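PDB 4M7S: BtrN from Bacillus circulans, which uses S-adenosyl-L-methionine radical chemistry and two [4Fe-4S] clusters to oxidise 2-deoxy-scyllo-inosamine to amino-dideoxy-scyllo-inosose in butirosin biosynthesis. Local coordinates for residues I109-H117 with E137-S145. Residues are numbered along the deposited sequence; the frame is centred on the assembly and turned at random.
With SF4 (iron/sulfur cluster), chain C.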
ATOM      1  N   ILE A 109      -0.238   1.414 -15.895  1.00 24.15           N
ATOM      2  CA  ILE A 109       0.320   2.281 -14.853  1.00 22.80           C
ATOM      3  C   ILE A 109       0.164   3.747 -15.243  1.00 26.14           C
ATOM      4  O   ILE A 109       0.594   4.153 -16.325  1.00 29.94           O
ATOM      5  CB  ILE A 109       1.819   1.992 -14.565  1.00 24.40           C
ATOM      6  CG1 ILE A 109       2.008   0.561 -14.056  1.00 23.29           C
ATOM      7  CG2 ILE A 109       2.379   3.005 -13.531  1.00 23.60           C
ATOM      8  CD1 ILE A 109       1.113   0.205 -12.867  1.00 19.92           C
ATOM      9  N   GLN A 110      -0.435   4.546 -14.364  1.00 23.77           N
ATOM     10  CA  GLN A 110      -0.641   5.959 -14.656  1.00 26.97           C
ATOM     11  C   GLN A 110       0.433   6.845 -14.030  1.00 31.41           C
ATOM     12  O   GLN A 110       0.570   8.013 -14.390  1.00 35.61           O
ATOM     13  CB  GLN A 110      -2.032   6.397 -14.195  1.00 29.17           C
ATOM     14  CG  GLN A 110      -3.158   5.731 -14.979  1.00 30.98           C
ATOM     15  CD  GLN A 110      -4.522   6.136 -14.492  1.00 36.29           C
ATOM     16  OE1 GLN A 110      -4.671   7.154 -13.820  1.00 37.28           O
ATOM     17  NE2 GLN A 110      -5.536   5.338 -14.826  1.00 38.49           N
ATOM     18  N   LYS A 111       1.195   6.299 -13.091  1.00 29.15           N
ATOM     19  CA  LYS A 111       2.216   7.104 -12.435  1.00 28.64           C
ATOM     20  C   LYS A 111       3.339   6.257 -11.857  1.00 24.57           C
ATOM     21  O   LYS A 111       3.094   5.209 -11.255  1.00 23.74           O
ATOM     22  CB  LYS A 111       1.585   7.968 -11.342  1.00 32.94           C
ATOM     23  CG  LYS A 111       2.463   9.097 -10.832  1.00 37.21           C
ATOM     24  CD  LYS A 111       1.585  10.128 -10.149  1.00 44.75           C
ATOM     25  CE  LYS A 111       2.388  11.222  -9.469  1.00 49.68           C
ATOM     26  NZ  LYS A 111       1.541  12.147  -8.645  1.00 49.69           N
ATOM     27  N   PHE A 112       4.572   6.721 -12.059  1.00 25.09           N
ATOM     28  CA  PHE A 112       5.748   6.132 -11.436  1.00 25.86           C
ATOM     29  C   PHE A 112       6.336   7.126 -10.437  1.00 25.94           C
ATOM     30  O   PHE A 112       6.645   8.269 -10.788  1.00 27.11           O
ATOM     31  CB  PHE A 112       6.806   5.796 -12.491  1.00 26.60           C
ATOM     32  CG  PHE A 112       6.347   4.798 -13.531  1.00 27.85           C
ATOM     33  CD1 PHE A 112       5.673   5.219 -14.670  1.00 34.05           C
ATOM     34  CD2 PHE A 112       6.612   3.441 -13.377  1.00 24.68           C
ATOM     35  CE1 PHE A 112       5.262   4.297 -15.643  1.00 35.80           C
ATOM     36  CE2 PHE A 112       6.204   2.509 -14.346  1.00 26.75           C
ATOM     37  CZ  PHE A 112       5.530   2.941 -15.476  1.00 30.61           C
ATOM     38  N   ILE A 113       6.467   6.691  -9.189  1.00 26.52           N
ATOM     39  CA  ILE A 113       7.116   7.492  -8.163  1.00 30.05           C
ATOM     40  C   ILE A 113       8.461   6.840  -7.946  1.00 29.02           C
ATOM     41  O   ILE A 113       8.535   5.770  -7.343  1.00 26.27           O
ATOM     42  CB  ILE A 113       6.364   7.446  -6.822  1.00 30.62           C
ATOM     43  CG1 ILE A 113       4.857   7.627  -7.017  1.00 33.39           C
ATOM     44  CG2 ILE A 113       6.951   8.464  -5.841  1.00 30.78           C
ATOM     45  CD1 ILE A 113       4.472   8.950  -7.586  1.00 36.51           C
ATOM     46  N   VAL A 114       9.523   7.461  -8.445  1.00 30.38           N
ATOM     47  CA  VAL A 114      10.845   6.861  -8.316  1.00 33.18           C
ATOM     48  C   VAL A 114      11.602   7.488  -7.153  1.00 36.79           C
ATOM     49  O   VAL A 114      11.693   8.713  -7.053  1.00 38.70           O
ATOM     50  CB  VAL A 114      11.682   7.017  -9.604  1.00 35.92           C
ATOM     51  CG1 VAL A 114      13.037   6.356  -9.429  1.00 36.49           C
ATOM     52  CG2 VAL A 114      10.949   6.421 -10.794  1.00 34.77           C
ATOM     53  N   THR A 115      12.141   6.646  -6.278  1.00 39.40           N
ATOM     54  CA  THR A 115      12.955   7.124  -5.170  1.00 46.81           C
ATOM     55  C   THR A 115      14.367   6.549  -5.233  1.00 49.41           C
ATOM     56  O   THR A 115      14.570   5.358  -5.002  1.00 44.93           O
ATOM     57  CB  THR A 115      12.326   6.759  -3.810  1.00 51.70           C
ATOM     58  OG1 THR A 115      10.908   6.945  -3.872  1.00 54.42           O
ATOM     59  CG2 THR A 115      12.894   7.636  -2.701  1.00 55.63           C
ATOM     60  N   GLN A 116      15.341   7.394  -5.558  1.00 61.46           N
ATOM     61  CA  GLN A 116      16.741   7.003  -5.445  1.00 69.97           C
ATOM     62  C   GLN A 116      17.035   6.741  -3.969  1.00 76.79           C
ATOM     63  O   GLN A 116      16.899   7.644  -3.141  1.00 81.61           O
ATOM     64  CB  GLN A 116      17.649   8.111  -5.974  1.00 77.15           C
ATOM     65  CG  GLN A 116      19.130   7.863  -5.728  1.00 84.03           C
ATOM     66  CD  GLN A 116      19.640   6.647  -6.472  1.00 84.16           C
ATOM     67  OE1 GLN A 116      19.216   6.374  -7.598  1.00 84.85           O
ATOM     68  NE2 GLN A 116      20.546   5.899  -5.844  1.00 83.83           N
ATOM     69  N   HIS A 117      17.423   5.512  -3.630  1.00 77.12           N
ATOM     70  CA  HIS A 117      17.604   5.146  -2.222  1.00 78.26           C
ATOM     71  C   HIS A 117      19.049   4.897  -1.805  1.00 81.30           C
ATOM     72  O   HIS A 117      19.976   5.085  -2.595  1.00 84.52           O
ATOM     73  CB  HIS A 117      16.723   3.952  -1.844  1.00 75.27           C
ATOM     74  CG  HIS A 117      15.333   4.335  -1.444  1.00 75.70           C
ATOM     75  ND1 HIS A 117      15.046   4.936  -0.238  1.00 78.93           N
ATOM     76  CD2 HIS A 117      14.150   4.208  -2.093  1.00 73.18           C
ATOM     77  CE1 HIS A 117      13.746   5.163  -0.160  1.00 77.83           C
ATOM     78  NE2 HIS A 117      13.180   4.730  -1.270  1.00 74.02           N
ATOM     79  N   GLU A 137       6.183  12.699 -17.459  1.00 89.31           N
ATOM     80  CA  GLU A 137       4.983  13.313 -16.892  1.00 86.20           C
ATOM     81  C   GLU A 137       4.367  12.337 -15.900  1.00 78.83           C
ATOM     82  O   GLU A 137       3.729  12.730 -14.921  1.00 77.64           O
ATOM     83  CB  GLU A 137       3.961  13.641 -17.980  1.00 91.08           C
ATOM     84  CG  GLU A 137       3.585  12.460 -18.861  1.00 94.53           C
ATOM     85  CD  GLU A 137       2.504  12.803 -19.866  1.00 99.22           C
ATOM     86  OE1 GLU A 137       2.748  13.670 -20.732  1.00102.87           O
ATOM     87  OE2 GLU A 137       1.413  12.197 -19.794  1.00 99.01           O
ATOM     88  N   LYS A 138       4.563  11.051 -16.172  1.00 73.47           N
ATOM     89  CA  LYS A 138       4.091   9.997 -15.291  1.00 64.80           C
ATOM     90  C   LYS A 138       5.201   9.547 -14.348  1.00 54.95           C
ATOM     91  O   LYS A 138       5.027   8.600 -13.586  1.00 51.23           O
ATOM     92  CB  LYS A 138       3.558   8.815 -16.105  1.00 66.20           C
ATOM     93  CG  LYS A 138       2.314   9.150 -16.917  1.00 67.37           C
ATOM     94  CD  LYS A 138       1.621   7.902 -17.439  1.00 67.63           C
ATOM     95  CE  LYS A 138       0.279   8.257 -18.055  1.00 68.99           C
ATOM     96  NZ  LYS A 138       0.442   9.288 -19.114  1.00 71.53           N
ATOM     97  N   VAL A 139       6.344  10.226 -14.401  1.00 50.70           N
ATOM     98  CA  VAL A 139       7.438   9.914 -13.486  1.00 46.64           C
ATOM     99  C   VAL A 139       7.684  11.037 -12.494  1.00 41.95           C
ATOM    100  O   VAL A 139       8.015  12.162 -12.870  1.00 46.97           O
ATOM    101  CB  VAL A 139       8.764   9.605 -14.210  1.00 44.96           C
ATOM    102  CG1 VAL A 139       9.909   9.596 -13.215  1.00 43.97           C
ATOM    103  CG2 VAL A 139       8.688   8.260 -14.914  1.00 50.25           C
ATOM    104  N   VAL A 140       7.519  10.731 -11.218  1.00 40.05           N
ATOM    105  CA  VAL A 140       7.948  11.659 -10.192  1.00 39.30           C
ATOM    106  C   VAL A 140       9.220  11.097  -9.572  1.00 39.08           C
ATOM    107  O   VAL A 140       9.249   9.942  -9.139  1.00 38.34           O
ATOM    108  CB  VAL A 140       6.866  11.881  -9.126  1.00 39.73           C
ATOM    109  CG1 VAL A 140       7.389  12.811  -8.033  1.00 37.64           C
ATOM    110  CG2 VAL A 140       5.614  12.467  -9.770  1.00 41.29           C
ATOM    111  N   TYR A 141      10.270  11.912  -9.577  1.00 46.50           N
ATOM    112  CA  TYR A 141      11.570  11.526  -9.045  1.00 53.17           C
ATOM    113  C   TYR A 141      11.793  12.130  -7.670  1.00 56.38           C
ATOM    114  O   TYR A 141      11.877  13.350  -7.528  1.00 60.44           O
ATOM    115  CB  TYR A 141      12.686  12.009  -9.970  1.00 59.48           C
ATOM    116  CG  TYR A 141      13.099  11.015 -11.025  1.00 64.30           C
ATOM    117  CD1 TYR A 141      13.691   9.811 -10.671  1.00 66.50           C
ATOM    118  CD2 TYR A 141      12.927  11.292 -12.376  1.00 67.45           C
ATOM    119  CE1 TYR A 141      14.084   8.899 -11.631  1.00 70.50           C
ATOM    120  CE2 TYR A 141      13.317  10.384 -13.346  1.00 71.04           C
ATOM    121  CZ  TYR A 141      13.894   9.188 -12.967  1.00 73.41           C
ATOM    122  OH  TYR A 141      14.291   8.272 -13.918  1.00 78.23           O
ATOM    123  N   LEU A 142      11.879  11.279  -6.657  1.00 57.23           N
ATOM    124  CA  LEU A 142      12.276  11.725  -5.333  1.00 59.45           C
ATOM    125  C   LEU A 142      13.667  11.196  -5.047  1.00 68.16           C
ATOM    126  O   LEU A 142      14.148  10.273  -5.717  1.00 67.81           O
ATOM    127  CB  LEU A 142      11.311  11.206  -4.271  1.00 54.84           C
ATOM    128  CG  LEU A 142       9.837  11.509  -4.518  1.00 50.99           C
ATOM    129  CD1 LEU A 142       8.970  10.757  -3.536  1.00 48.62           C
ATOM    130  CD2 LEU A 142       9.604  12.994  -4.405  1.00 52.17           C
ATOM    131  N   ASP A 143      14.314  11.795  -4.056  1.00 76.00           N
ATOM    132  CA  ASP A 143      15.554  11.258  -3.522  1.00 82.16           C
ATOM    133  C   ASP A 143      15.442  11.273  -2.008  1.00 82.66           C
ATOM    134  O   ASP A 143      15.203  12.322  -1.404  1.00 82.95           O
ATOM    135  CB  ASP A 143      16.760  12.085  -3.984  1.00 87.73           C
ATOM    136  CG  ASP A 143      18.095  11.420  -3.656  1.00 92.46           C
ATOM    137  OD1 ASP A 143      18.551  11.525  -2.497  1.00 94.13           O
ATOM    138  OD2 ASP A 143      18.698  10.806  -4.562  1.00 94.15           O
ATOM    139  N   HIS A 144      15.567  10.100  -1.398  1.00 83.05           N
ATOM    140  CA  HIS A 144      15.734  10.029   0.042  1.00 84.99           C
ATOM    141  C   HIS A 144      16.932  10.953   0.255  1.00 87.18           C
ATOM    142  O   HIS A 144      17.980  10.783  -0.375  1.00 89.20           O
ATOM    143  CB  HIS A 144      15.913   8.578   0.496  1.00 87.17           C
ATOM    144  CG  HIS A 144      16.816   8.428   1.679  1.00 91.80           C
ATOM    145  ND1 HIS A 144      18.189   8.336   1.561  1.00 94.62           N
ATOM    146  CD2 HIS A 144      16.551   8.372   3.006  1.00 92.74           C
ATOM    147  CE1 HIS A 144      18.727   8.225   2.761  1.00 96.70           C
ATOM    148  NE2 HIS A 144      17.755   8.245   3.656  1.00 95.76           N
ATOM    149  N   SER A 145      16.764  11.948   1.121  1.00 85.99           N
ATOM    150  CA  SER A 145      17.822  12.910   1.413  1.00 86.56           C
ATOM    151  C   SER A 145      17.333  13.970   2.391  1.00 85.68           C
ATOM    152  O   SER A 145      17.052  15.101   2.001  1.00 84.93           O
ATOM    153  CB  SER A 145      18.452  13.578   0.187  1.00 86.38           C
ATOM    154  OG  SER A 145      19.437  12.748  -0.405  1.00 86.29           O
TER
HETATM  155 FE1  SF4 C 502      13.980  -1.130  -0.538  1.00 28.73          FE
HETATM  156 FE2  SF4 C 502      15.328   0.851   0.623  1.00 28.21          FE
HETATM  157 FE3  SF4 C 502      13.283  -0.254   1.908  1.00 31.04          FE
HETATM  158 FE4  SF4 C 502      12.780   1.267  -0.280  1.00 32.45          FE
HETATM  159  S1  SF4 C 502      13.642   1.999   1.718  1.00 29.64           S
HETATM  160  S2  SF4 C 502      11.834  -0.765   0.189  1.00 32.88           S
HETATM  161  S3  SF4 C 502      14.636   0.813  -1.572  1.00 28.53           S
HETATM  162  S4  SF4 C 502      15.269  -1.312   1.377  1.00 26.58           S
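H117 carries this strand pair up to an iron–sulfur cluster: its imidazole lays one face against the cluster, CD2 3.5 Å from sulfur S3, while ND1 also touches the CB of H144 just past the end of the neighbouring strand, the two side chains crossing at about a right angle. That ND1 is hydrogen-bonded to Y22 OH, and the H144 ring stacks on Y22, so the two chains gather round one tyrosine of the cluster pocket. Behind them, 111-116 and 139-143 run parallel, six backbone hydrogen bonds alternating in direction. They are short at the start, as in V140 N to F112 O at 2.6 Å, and stretch to 3.3 Å between H144 N and Q116 O, where the chains begin to part.

On one face of the sheet V114 and Y141 point the same way. With CG1 anti to the backbone N (chi1 -179°), V114 brings that methyl 3.5 Å from Y141 CE1, and V139 CG1 sits above one face of the same ring, offset toward its rim. F112, next along this face, rests its CB on V139 CG2 and turns its ring toward helix 98-107. The other face has I113 CG2 against L142 CD1 at 3.8 Å, with the extended K111 chain crossing V140. At the start, the methylenes of K138 pass Q110 O and its NZ reaches E137 OE2 through a weak hydrogen bond within a salt bridge.

This is the outer edge of the parallel part of the sheet in this radical SAM fold. Backbone bonding with apolar contacts on both faces joins the edge strand to 111-116, whose end delivers H117 to the AdoMet cluster; the Y22 bond would hold the imidazole's rotation there.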